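Beta-1,4-galactanase (Humicola insolens, PDB 1HJQ) hydrolyses the beta-1,4-galactosidic linkages of type I arabinogalactans, as a family 53 glycoside hydrolase of clan GH-A. Local coordinates at residues 1-6 / 172-177; 64-69 / 74-79; 231-234 / 240-243. All coordinates share one frame; numbering follows the deposited sequence.

Contact 1: residues 1-6 / 172-177; sequences ALQYKG and KPKIMV
Tyr4 and Lys174, the nearest pair along the two backbones, stand 12.0 Å apart between their CA atoms, so 1-6 and 172-177 meet through side chains alone. Each is the first residue of a barrel strand, 4-8 and 174-179, the first and fifth of eight parallel strands; the contact therefore reaches across the inside of the TIM barrel at the end where the strands begin. CB points toward the other segment in both residues. In Lys174, CG lies anti to the carbonyl carbon (chi1 -60°) and the chain beyond it is extended, which carries the ammonium across the gap to the phenol. CD, CE and NZ all pass the hydroxyl end of Tyr4, with Lys174 NZ 3.1 Å from Tyr4 OH. NZ sits at the ring edge, near its plane, not over a face, so this is no cation-pi pair. One face of the ring is instead overlaid by the amide of the preceding residue, Gln3 CD lying 3.8 Å above the Tyr4 ring plane and displaced toward the rim. Gln3 NE2 reaches to 4.2 Å from Lys174 NZ. The main polar partner of the lysine is Glu240, at the start of strand 240-245, through a salt bridge; Val291 of the adjacent strand 290-296 and Ile129 of strand 129-132, next to 174-179, pack against Tyr4. A methionine in place of Lys174 would probably leave the Glu240 carboxylate without its charged mate at the N-terminal end of the barrel strands. The chemistry is thus mixed: methylene groups lie beside a phenol while the charge at their end is probably offset by Glu240 of strand 240-245.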
ATOM      1  N   ALA A   1     -15.814 -11.570   5.900  1.00 27.48           N
ATOM      2  CA  ALA A   1     -14.418 -11.720   5.390  1.00 27.75           C
ATOM      3  C   ALA A   1     -14.049 -10.650   4.364  1.00 27.10           C
ATOM      4  O   ALA A   1     -14.910 -10.119   3.658  1.00 27.58           O
ATOM      5  CB  ALA A   1     -14.229 -13.091   4.783  1.00 28.32           C
ATOM      6  N   LEU A   2     -12.752 -10.373   4.269  1.00 25.04           N
ATOM      7  CA  LEU A   2     -12.224  -9.345   3.383  1.00 23.05           C
ATOM      8  C   LEU A   2     -12.421  -9.555   1.891  1.00 23.42           C
ATOM      9  O   LEU A   2     -12.279 -10.663   1.368  1.00 23.99           O
ATOM     10  CB  LEU A   2     -10.739  -9.150   3.660  1.00 21.95           C
ATOM     11  CG  LEU A   2     -10.377  -8.861   5.119  1.00 21.21           C
ATOM     12  CD1 LEU A   2      -8.879  -8.973   5.309  1.00 20.67           C
ATOM     13  CD2 LEU A   2     -10.882  -7.482   5.499  1.00 20.94           C
ATOM     14  N   GLN A   3     -12.733  -8.461   1.208  1.00 22.40           N
ATOM     15  CA  GLN A   3     -12.927  -8.484  -0.228  1.00 20.95           C
ATOM     16  C   GLN A   3     -11.551  -8.479  -0.878  1.00 20.67           C
ATOM     17  O   GLN A   3     -11.287  -9.218  -1.826  1.00 21.03           O
ATOM     18  CB  GLN A   3     -13.693  -7.245  -0.672  1.00 19.69           C
ATOM     19  CG  GLN A   3     -14.122  -7.286  -2.116  1.00 20.03           C
ATOM     20  CD  GLN A   3     -14.738  -5.986  -2.572  1.00 20.62           C
ATOM     21  OE1 GLN A   3     -15.439  -5.314  -1.811  1.00 22.16           O
ATOM     22  NE2 GLN A   3     -14.495  -5.629  -3.823  1.00 19.60           N
ATOM     23  N   TYR A   4     -10.676  -7.626  -0.356  1.00 20.39           N
ATOM     24  CA  TYR A   4      -9.326  -7.495  -0.879  1.00 20.21           C
ATOM     25  C   TYR A   4      -8.320  -8.050   0.124  1.00 20.46           C
ATOM     26  O   TYR A   4      -8.168  -7.524   1.228  1.00 20.26           O
ATOM     27  CB  TYR A   4      -9.013  -6.025  -1.149  1.00 19.85           C
ATOM     28  CG  TYR A   4     -10.010  -5.319  -2.038  1.00 20.08           C
ATOM     29  CD1 TYR A   4     -10.199  -5.709  -3.363  1.00 20.39           C
ATOM     30  CD2 TYR A   4     -10.729  -4.222  -1.570  1.00 20.19           C
ATOM     31  CE1 TYR A   4     -11.069  -5.018  -4.202  1.00 19.28           C
ATOM     32  CE2 TYR A   4     -11.601  -3.524  -2.401  1.00 20.31           C
ATOM     33  CZ  TYR A   4     -11.764  -3.926  -3.717  1.00 20.27           C
ATOM     34  OH  TYR A   4     -12.604  -3.210  -4.548  1.00 19.80           O
ATOM     35  N   LYS A   5      -7.645  -9.127  -0.249  1.00 20.02           N
ATOM     36  CA  LYS A   5      -6.651  -9.706   0.632  1.00 20.72           C
ATOM     37  C   LYS A   5      -5.436 -10.083  -0.189  1.00 19.98           C
ATOM     38  O   LYS A   5      -5.490 -10.977  -1.035  1.00 21.23           O
ATOM     39  CB  LYS A   5      -7.217 -10.924   1.370  1.00 22.17           C
ATOM     40  CG  LYS A   5      -7.868 -11.969   0.493  1.00 24.03           C
ATOM     41  CD  LYS A   5      -8.472 -13.065   1.362  1.00 25.99           C
ATOM     42  CE  LYS A   5      -9.219 -14.105   0.534  1.00 26.57           C
ATOM     43  NZ  LYS A   5      -9.732 -15.200   1.409  1.00 28.24           N
ATOM     44  N   GLY A   6      -4.336  -9.382   0.051  1.00 18.43           N
ATOM     45  CA  GLY A   6      -3.136  -9.663  -0.702  1.00 17.30           C
ATOM     46  C   GLY A   6      -1.865  -9.103  -0.105  1.00 16.64           C
ATOM     47  O   GLY A   6      -1.803  -8.756   1.079  1.00 16.38           O
ATOM     48  N   LYS A 172     -13.389   1.665 -14.125  1.00 26.08           N
ATOM     49  CA  LYS A 172     -12.434   2.534 -13.456  1.00 25.24           C
ATOM     50  C   LYS A 172     -12.122   1.950 -12.083  1.00 23.83           C
ATOM     51  O   LYS A 172     -13.013   1.439 -11.404  1.00 23.72           O
ATOM     52  CB  LYS A 172     -13.018   3.935 -13.268  1.00 26.49           C
ATOM     53  CG  LYS A 172     -13.593   4.558 -14.520  1.00 28.83           C
ATOM     54  CD  LYS A 172     -12.525   5.053 -15.471  1.00 30.26           C
ATOM     55  CE  LYS A 172     -13.181   5.735 -16.662  1.00 30.92           C
ATOM     56  NZ  LYS A 172     -12.199   6.369 -17.581  1.00 31.82           N
ATOM     57  N   PRO A 173     -10.851   2.016 -11.658  1.00 22.07           N
ATOM     58  CA  PRO A 173     -10.435   1.494 -10.359  1.00 21.17           C
ATOM     59  C   PRO A 173     -10.903   2.412  -9.243  1.00 20.40           C
ATOM     60  O   PRO A 173     -11.183   3.583  -9.470  1.00 20.29           O
ATOM     61  CB  PRO A 173      -8.917   1.482 -10.471  1.00 21.15           C
ATOM     62  CG  PRO A 173      -8.660   2.695 -11.293  1.00 21.47           C
ATOM     63  CD  PRO A 173      -9.687   2.541 -12.393  1.00 22.25           C
ATOM     64  N   LYS A 174     -10.994   1.868  -8.038  1.00 19.73           N
ATOM     65  CA  LYS A 174     -11.394   2.654  -6.891  1.00 18.94           C
ATOM     66  C   LYS A 174     -10.211   3.549  -6.573  1.00 18.57           C
ATOM     67  O   LYS A 174      -9.074   3.091  -6.502  1.00 19.22           O
ATOM     68  CB  LYS A 174     -11.704   1.739  -5.709  1.00 19.04           C
ATOM     69  CG  LYS A 174     -12.824   0.768  -6.005  1.00 19.69           C
ATOM     70  CD  LYS A 174     -13.231  -0.036  -4.791  1.00 20.41           C
ATOM     71  CE  LYS A 174     -14.461  -0.869  -5.102  1.00 19.27           C
ATOM     72  NZ  LYS A 174     -15.042  -1.457  -3.869  1.00 20.59           N
ATOM     73  N   ILE A 175     -10.474   4.834  -6.406  1.00 17.92           N
ATOM     74  CA  ILE A 175      -9.410   5.771  -6.108  1.00 17.26           C
ATOM     75  C   ILE A 175      -9.224   5.826  -4.602  1.00 16.62           C
ATOM     76  O   ILE A 175     -10.181   6.024  -3.856  1.00 16.67           O
ATOM     77  CB  ILE A 175      -9.743   7.154  -6.678  1.00 16.77           C
ATOM     78  CG1 ILE A 175      -9.952   7.028  -8.192  1.00 15.81           C
ATOM     79  CG2 ILE A 175      -8.621   8.129  -6.358  1.00 15.74           C
ATOM     80  CD1 ILE A 175     -10.534   8.262  -8.861  1.00 17.36           C
ATOM     81  N   MET A 176      -7.983   5.641  -4.168  1.00 15.62           N
ATOM     82  CA  MET A 176      -7.661   5.616  -2.750  1.00 15.24           C
ATOM     83  C   MET A 176      -6.664   6.680  -2.292  1.00 15.07           C
ATOM     84  O   MET A 176      -5.743   7.040  -3.019  1.00 15.08           O
ATOM     85  CB  MET A 176      -7.104   4.231  -2.383  1.00 14.41           C
ATOM     86  CG  MET A 176      -6.552   4.132  -0.971  1.00 14.05           C
ATOM     87  SD  MET A 176      -5.476   2.714  -0.740  1.00 15.61           S
ATOM     88  CE  MET A 176      -6.674   1.358  -0.790  1.00 14.97           C
ATOM     89  N   VAL A 177      -6.876   7.181  -1.079  1.00 15.49           N
ATOM     90  CA  VAL A 177      -5.978   8.151  -0.463  1.00 14.78           C
ATOM     91  C   VAL A 177      -5.339   7.350   0.663  1.00 14.81           C
ATOM     92  O   VAL A 177      -6.033   6.769   1.500  1.00 14.46           O
ATOM     93  CB  VAL A 177      -6.733   9.379   0.095  1.00 14.47           C
ATOM     94  CG1 VAL A 177      -5.788  10.221   0.960  1.00 13.21           C
ATOM     95  CG2 VAL A 177      -7.259  10.223  -1.063  1.00 13.04           C
TER

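Contact 2: residues 64-69 / 74-79; sequences QLARRA and LGLYIN
Ala69 has more surface buried here than any other residue of the two segments, and it meets Leu74 through both backbone and side chain. The carbonyl O of Ala69 accepts the N-H of Leu74, with N to O 2.9 Å and an N-H...O angle of 152°. The bond ties the last turns of helix 59-71 to the residue just ahead of strand 75-80. Beside it, Ala69 CB and Leu74 CB are 4.4 Å apart. Leu74 carries CG beside its own backbone N (chi1 -52°), which places CG near the oxygen end of that carbonyl, 3.6 Å between Leu74 CG and Ala69 O. Hydrocarbon thus flanks the bonded oxygen. The two segments are the helix and the second strand of the beta-alpha-beta unit formed by strand 43-48, helix 59-71 and strand 75-80, one of the repeating steps of the TIM barrel, and the short turn between them brings the chain from the outer helical layer back into the sheet. Two residues further on, Leu76 points from the strand toward the helix. Its CG is anti to the backbone N (chi1 -180°), which sends CD2 to the methyl of Ala66, 3.8 Å between Leu76 CD2 and Ala66 CB. The small alanines at 66 and 69, one turn apart, give the helix a low surface on which Leu74 and Leu76 can lie; the CA atoms of Ala69 and Leu74 are 5.2 Å apart, those of Ala66 and Leu76 6.8 Å. Phe120 of helix 102-123 and Ile125 in the following loop pack on both Ala66 and Leu76, while Ala69 also touches Val44 of the neighbouring strand 43-48.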
ATOM      1  N   GLN A  64       5.043  -5.308 -16.516  1.00 23.61           N
ATOM      2  CA  GLN A  64       5.467  -6.703 -16.605  1.00 24.17           C
ATOM      3  C   GLN A  64       4.885  -7.442 -15.401  1.00 23.80           C
ATOM      4  O   GLN A  64       4.415  -8.575 -15.523  1.00 24.13           O
ATOM      5  CB  GLN A  64       6.994  -6.807 -16.599  1.00 25.51           C
ATOM      6  CG  GLN A  64       7.536  -7.855 -17.565  1.00 28.11           C
ATOM      7  CD  GLN A  64       9.055  -7.911 -17.578  1.00 30.87           C
ATOM      8  OE1 GLN A  64       9.727  -6.886 -17.759  1.00 32.28           O
ATOM      9  NE2 GLN A  64       9.608  -9.109 -17.389  1.00 30.49           N
ATOM     10  N   LEU A  65       4.901  -6.784 -14.244  1.00 22.79           N
ATOM     11  CA  LEU A  65       4.362  -7.370 -13.021  1.00 22.69           C
ATOM     12  C   LEU A  65       2.862  -7.586 -13.108  1.00 22.37           C
ATOM     13  O   LEU A  65       2.358  -8.667 -12.805  1.00 21.16           O
ATOM     14  CB  LEU A  65       4.662  -6.478 -11.820  1.00 22.67           C
ATOM     15  CG  LEU A  65       6.059  -6.618 -11.226  1.00 22.91           C
ATOM     16  CD1 LEU A  65       6.179  -5.786  -9.955  1.00 22.61           C
ATOM     17  CD2 LEU A  65       6.299  -8.077 -10.924  1.00 23.21           C
ATOM     18  N   ALA A  66       2.152  -6.543 -13.513  1.00 22.77           N
ATOM     19  CA  ALA A  66       0.703  -6.614 -13.640  1.00 23.60           C
ATOM     20  C   ALA A  66       0.308  -7.793 -14.521  1.00 23.80           C
ATOM     21  O   ALA A  66      -0.463  -8.661 -14.112  1.00 24.61           O
ATOM     22  CB  ALA A  66       0.174  -5.317 -14.228  1.00 22.56           C
ATOM     23  N   ARG A  67       0.849  -7.823 -15.730  1.00 23.89           N
ATOM     24  CA  ARG A  67       0.544  -8.885 -16.664  1.00 23.72           C
ATOM     25  C   ARG A  67       0.729 -10.233 -15.973  1.00 22.91           C
ATOM     26  O   ARG A  67      -0.127 -11.111 -16.070  1.00 23.38           O
ATOM     27  CB  ARG A  67       1.444  -8.756 -17.890  1.00 25.02           C
ATOM     28  CG  ARG A  67       0.990  -9.545 -19.094  1.00 27.27           C
ATOM     29  CD  ARG A  67       1.822  -9.171 -20.302  1.00 29.99           C
ATOM     30  NE  ARG A  67       1.494  -7.840 -20.810  1.00 31.72           N
ATOM     31  CZ  ARG A  67       2.365  -7.043 -21.425  1.00 33.20           C
ATOM     32  NH1 ARG A  67       3.619  -7.443 -21.600  1.00 34.54           N
ATOM     33  NH2 ARG A  67       1.986  -5.854 -21.874  1.00 33.19           N
ATOM     34  N   ARG A  68       1.832 -10.391 -15.253  1.00 21.89           N
ATOM     35  CA  ARG A  68       2.087 -11.640 -14.541  1.00 20.99           C
ATOM     36  C   ARG A  68       1.045 -11.874 -13.451  1.00 20.95           C
ATOM     37  O   ARG A  68       0.500 -12.963 -13.328  1.00 20.88           O
ATOM     38  CB  ARG A  68       3.488 -11.629 -13.915  1.00 20.47           C
ATOM     39  CG  ARG A  68       4.614 -11.903 -14.907  1.00 19.49           C
ATOM     40  CD  ARG A  68       5.991 -11.788 -14.258  1.00 18.87           C
ATOM     41  NE  ARG A  68       6.133 -12.671 -13.103  1.00 18.67           N
ATOM     42  CZ  ARG A  68       7.261 -12.826 -12.416  1.00 17.54           C
ATOM     43  NH1 ARG A  68       8.348 -12.153 -12.774  1.00 15.97           N
ATOM     44  NH2 ARG A  68       7.299 -13.652 -11.375  1.00 16.76           N
ATOM     45  N   ALA A  69       0.776 -10.844 -12.657  1.00 21.64           N
ATOM     46  CA  ALA A  69      -0.199 -10.941 -11.577  1.00 21.89           C
ATOM     47  C   ALA A  69      -1.563 -11.380 -12.106  1.00 22.29           C
ATOM     48  O   ALA A  69      -2.258 -12.183 -11.478  1.00 21.82           O
ATOM     49  CB  ALA A  69      -0.318  -9.601 -10.875  1.00 22.26           C
ATOM     50  N   LEU A  74      -4.693 -12.765 -10.042  1.00 17.69           N
ATOM     51  CA  LEU A  74      -4.645 -11.813  -8.942  1.00 17.30           C
ATOM     52  C   LEU A  74      -5.064 -10.406  -9.369  1.00 18.25           C
ATOM     53  O   LEU A  74      -4.729  -9.948 -10.461  1.00 17.56           O
ATOM     54  CB  LEU A  74      -3.234 -11.777  -8.357  1.00 16.12           C
ATOM     55  CG  LEU A  74      -2.690 -13.158  -7.999  1.00 15.71           C
ATOM     56  CD1 LEU A  74      -1.241 -13.056  -7.582  1.00 14.61           C
ATOM     57  CD2 LEU A  74      -3.531 -13.759  -6.891  1.00 15.30           C
ATOM     58  N   GLY A  75      -5.804  -9.729  -8.497  1.00 19.06           N
ATOM     59  CA  GLY A  75      -6.234  -8.376  -8.789  1.00 18.70           C
ATOM     60  C   GLY A  75      -5.055  -7.427  -8.674  1.00 19.33           C
ATOM     61  O   GLY A  75      -3.993  -7.787  -8.143  1.00 19.75           O
ATOM     62  N   LEU A  76      -5.245  -6.202  -9.143  1.00 18.25           N
ATOM     63  CA  LEU A  76      -4.183  -5.218  -9.130  1.00 17.73           C
ATOM     64  C   LEU A  76      -4.501  -3.943  -8.341  1.00 17.68           C
ATOM     65  O   LEU A  76      -5.569  -3.352  -8.481  1.00 18.58           O
ATOM     66  CB  LEU A  76      -3.832  -4.856 -10.575  1.00 17.42           C
ATOM     67  CG  LEU A  76      -2.727  -3.828 -10.806  1.00 17.95           C
ATOM     68  CD1 LEU A  76      -1.405  -4.365 -10.256  1.00 17.45           C
ATOM     69  CD2 LEU A  76      -2.615  -3.537 -12.289  1.00 16.74           C
ATOM     70  N   TYR A  77      -3.546  -3.529  -7.517  1.00 16.78           N
ATOM     71  CA  TYR A  77      -3.654  -2.324  -6.705  1.00 15.97           C
ATOM     72  C   TYR A  77      -2.375  -1.529  -7.017  1.00 16.44           C
ATOM     73  O   TYR A  77      -1.271  -1.888  -6.573  1.00 16.19           O
ATOM     74  CB  TYR A  77      -3.748  -2.731  -5.223  1.00 15.23           C
ATOM     75  CG  TYR A  77      -3.537  -1.651  -4.161  1.00 15.68           C
ATOM     76  CD1 TYR A  77      -3.248  -0.322  -4.496  1.00 14.78           C
ATOM     77  CD2 TYR A  77      -3.566  -1.990  -2.805  1.00 16.21           C
ATOM     78  CE1 TYR A  77      -2.987   0.628  -3.505  1.00 15.45           C
ATOM     79  CE2 TYR A  77      -3.306  -1.050  -1.806  1.00 15.56           C
ATOM     80  CZ  TYR A  77      -3.013   0.252  -2.156  1.00 16.15           C
ATOM     81  OH  TYR A  77      -2.719   1.157  -1.156  1.00 14.89           O
ATOM     82  N   ILE A  78      -2.532  -0.477  -7.819  1.00 15.13           N
ATOM     83  CA  ILE A  78      -1.416   0.379  -8.214  1.00 15.02           C
ATOM     84  C   ILE A  78      -1.202   1.448  -7.152  1.00 14.29           C
ATOM     85  O   ILE A  78      -2.113   2.196  -6.816  1.00 14.16           O
ATOM     86  CB  ILE A  78      -1.679   1.056  -9.587  1.00 15.35           C
ATOM     87  CG1 ILE A  78      -1.700  -0.002 -10.698  1.00 15.14           C
ATOM     88  CG2 ILE A  78      -0.603   2.108  -9.873  1.00 15.78           C
ATOM     89  CD1 ILE A  78      -0.347  -0.638 -10.996  1.00 13.62           C
ATOM     90  N   ASN A  79       0.020   1.506  -6.638  1.00 13.97           N
ATOM     91  CA  ASN A  79       0.398   2.435  -5.585  1.00 13.16           C
ATOM     92  C   ASN A  79       1.373   3.500  -6.085  1.00 13.43           C
ATOM     93  O   ASN A  79       2.582   3.274  -6.125  1.00 13.43           O
ATOM     94  CB  ASN A  79       1.016   1.616  -4.446  1.00 13.76           C
ATOM     95  CG  ASN A  79       1.766   2.456  -3.430  1.00 13.33           C
ATOM     96  OD1 ASN A  79       2.740   1.985  -2.858  1.00 13.82           O
ATOM     97  ND2 ASN A  79       1.315   3.683  -3.190  1.00 13.03           N
TER

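Contact 3: residues 231-234 / 240-243; sequences NNMV and EVAV
No ring, amide or other flat group takes part where Met233 and Val234 meet Val241; the contact has neither faces nor edges and is made by methyl groups. All three residues send a terminal carbon into it. Val234 CG2 and Val241 CG2 come together at 3.5 Å, methyl against methyl, the two side chains slanting past one another. In both valines CG2 is the branch anti to the carbonyl carbon, while CG1 lies anti to the backbone N (chi1 173° in Val234, 171° in Val241) and is left out of the meeting. Met233 approaches the same methyl from another direction: its side chain runs out extended at chi2 and then bends at the thioether (chi3 56°), which brings Met233 CE to 4.4 Å from Val241 CG2. One methyl of the strand is thus shared by two consecutive helix residues. Helix 223-237 here lies on the outside of strand 240-245, the pair closing the beta-alpha-beta unit that begins with strand 208-212, so this is the helix-on-sheet layer of the TIM barrel. Backbones stay well separated, the nearest CA atoms being those of Val234 and Glu240 at 7.0 Å. Val241 points its CB toward the helix, where Leu230 also touches it, whereas that of Glu240 points away. On the flanks, Met233 extends the apolar patch to Met209 of strand 208-212 and to Trp185 of helix 185-198, and Val234 packs on Val287, Ser288 and Lys289 in the loop leading to strand 290-296.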
ATOM      1  N   ASN A 231     -13.739   3.062  12.246  1.00 18.88           N
ATOM      2  CA  ASN A 231     -15.153   3.347  12.452  1.00 19.39           C
ATOM      3  C   ASN A 231     -15.433   4.835  12.356  1.00 19.17           C
ATOM      4  O   ASN A 231     -16.419   5.245  11.735  1.00 18.65           O
ATOM      5  CB  ASN A 231     -15.623   2.828  13.807  1.00 21.16           C
ATOM      6  CG  ASN A 231     -15.982   1.354  13.771  1.00 22.77           C
ATOM      7  OD1 ASN A 231     -16.890   0.946  13.042  1.00 24.70           O
ATOM      8  ND2 ASN A 231     -15.274   0.546  14.556  1.00 22.39           N
ATOM      9  N   ASN A 232     -14.561   5.642  12.958  1.00 18.55           N
ATOM     10  CA  ASN A 232     -14.726   7.090  12.918  1.00 18.88           C
ATOM     11  C   ASN A 232     -14.626   7.618  11.488  1.00 19.14           C
ATOM     12  O   ASN A 232     -15.424   8.459  11.066  1.00 18.87           O
ATOM     13  CB  ASN A 232     -13.671   7.785  13.781  1.00 18.18           C
ATOM     14  CG  ASN A 232     -13.844   7.509  15.262  1.00 17.27           C
ATOM     15  OD1 ASN A 232     -14.879   7.012  15.701  1.00 16.39           O
ATOM     16  ND2 ASN A 232     -12.826   7.848  16.044  1.00 17.53           N
ATOM     17  N   MET A 233     -13.638   7.120  10.751  1.00 19.41           N
ATOM     18  CA  MET A 233     -13.415   7.532   9.368  1.00 19.32           C
ATOM     19  C   MET A 233     -14.622   7.179   8.506  1.00 19.01           C
ATOM     20  O   MET A 233     -15.169   8.035   7.801  1.00 19.12           O
ATOM     21  CB  MET A 233     -12.161   6.845   8.812  1.00 19.07           C
ATOM     22  CG  MET A 233     -10.864   7.245   9.508  1.00 19.14           C
ATOM     23  SD  MET A 233      -9.455   6.190   9.055  1.00 20.32           S
ATOM     24  CE  MET A 233      -9.467   6.356   7.244  1.00 18.43           C
ATOM     25  N   VAL A 234     -15.030   5.913   8.572  1.00 18.13           N
ATOM     26  CA  VAL A 234     -16.170   5.418   7.805  1.00 17.80           C
ATOM     27  C   VAL A 234     -17.462   6.192   8.086  1.00 17.52           C
ATOM     28  O   VAL A 234     -18.128   6.657   7.163  1.00 17.16           O
ATOM     29  CB  VAL A 234     -16.410   3.920   8.091  1.00 16.77           C
ATOM     30  CG1 VAL A 234     -17.692   3.464   7.425  1.00 16.24           C
ATOM     31  CG2 VAL A 234     -15.229   3.099   7.584  1.00 16.36           C
ATOM     32  N   GLU A 240     -14.835   3.380   1.629  1.00 18.15           N
ATOM     33  CA  GLU A 240     -14.389   2.027   1.970  1.00 17.71           C
ATOM     34  C   GLU A 240     -12.993   2.182   2.578  1.00 17.20           C
ATOM     35  O   GLU A 240     -12.217   3.057   2.180  1.00 16.65           O
ATOM     36  CB  GLU A 240     -14.321   1.123   0.736  1.00 18.54           C
ATOM     37  CG  GLU A 240     -15.665   0.794   0.112  1.00 19.75           C
ATOM     38  CD  GLU A 240     -15.568  -0.330  -0.909  1.00 21.54           C
ATOM     39  OE1 GLU A 240     -14.734  -0.226  -1.830  1.00 22.20           O
ATOM     40  OE2 GLU A 240     -16.323  -1.320  -0.790  1.00 22.32           O
ATOM     41  N   VAL A 241     -12.673   1.331   3.539  1.00 16.58           N
ATOM     42  CA  VAL A 241     -11.393   1.422   4.222  1.00 16.43           C
ATOM     43  C   VAL A 241     -10.559   0.151   4.095  1.00 16.49           C
ATOM     44  O   VAL A 241     -11.089  -0.928   3.817  1.00 17.65           O
ATOM     45  CB  VAL A 241     -11.641   1.744   5.710  1.00 15.61           C
ATOM     46  CG1 VAL A 241     -10.377   1.625   6.489  1.00 18.02           C
ATOM     47  CG2 VAL A 241     -12.188   3.141   5.840  1.00 16.25           C
ATOM     48  N   ALA A 242      -9.251   0.275   4.303  1.00 15.29           N
ATOM     49  CA  ALA A 242      -8.378  -0.885   4.210  1.00 14.61           C
ATOM     50  C   ALA A 242      -6.985  -0.631   4.751  1.00 14.36           C
ATOM     51  O   ALA A 242      -6.469   0.488   4.688  1.00 14.40           O
ATOM     52  CB  ALA A 242      -8.278  -1.346   2.755  1.00 13.84           C
ATOM     53  N   VAL A 243      -6.386  -1.679   5.306  1.00 13.93           N
ATOM     54  CA  VAL A 243      -5.023  -1.595   5.802  1.00 13.97           C
ATOM     55  C   VAL A 243      -4.214  -1.994   4.581  1.00 14.45           C
ATOM     56  O   VAL A 243      -4.256  -3.147   4.141  1.00 14.26           O
ATOM     57  CB  VAL A 243      -4.759  -2.594   6.934  1.00 13.53           C
ATOM     58  CG1 VAL A 243      -3.272  -2.710   7.178  1.00 13.12           C
ATOM     59  CG2 VAL A 243      -5.465  -2.138   8.193  1.00 12.97           C
TER

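Overall arrangement
All three contacts belong to one closed eight-stranded parallel barrel. Contact 1 crosses its interior from the first strand to the fifth, whereas contacts 2 and 3 each pack a helix on the outside, at the third and seventh strands. Along the chain contact 2 is nested within the loop that contact 1 closes, and contact 3 follows. Contacts 2 and 3 have centres about 24 Å apart and do not touch; contact 1 lies about 13 and 12 Å from them, centre to centre, packing Met176 on Tyr77 and joining Lys174 to Glu240. These touches tie contact 1 to both helix-covered strands, away from the probable catalytic Glu135 and Glu245, the latter ending contact 3's strand.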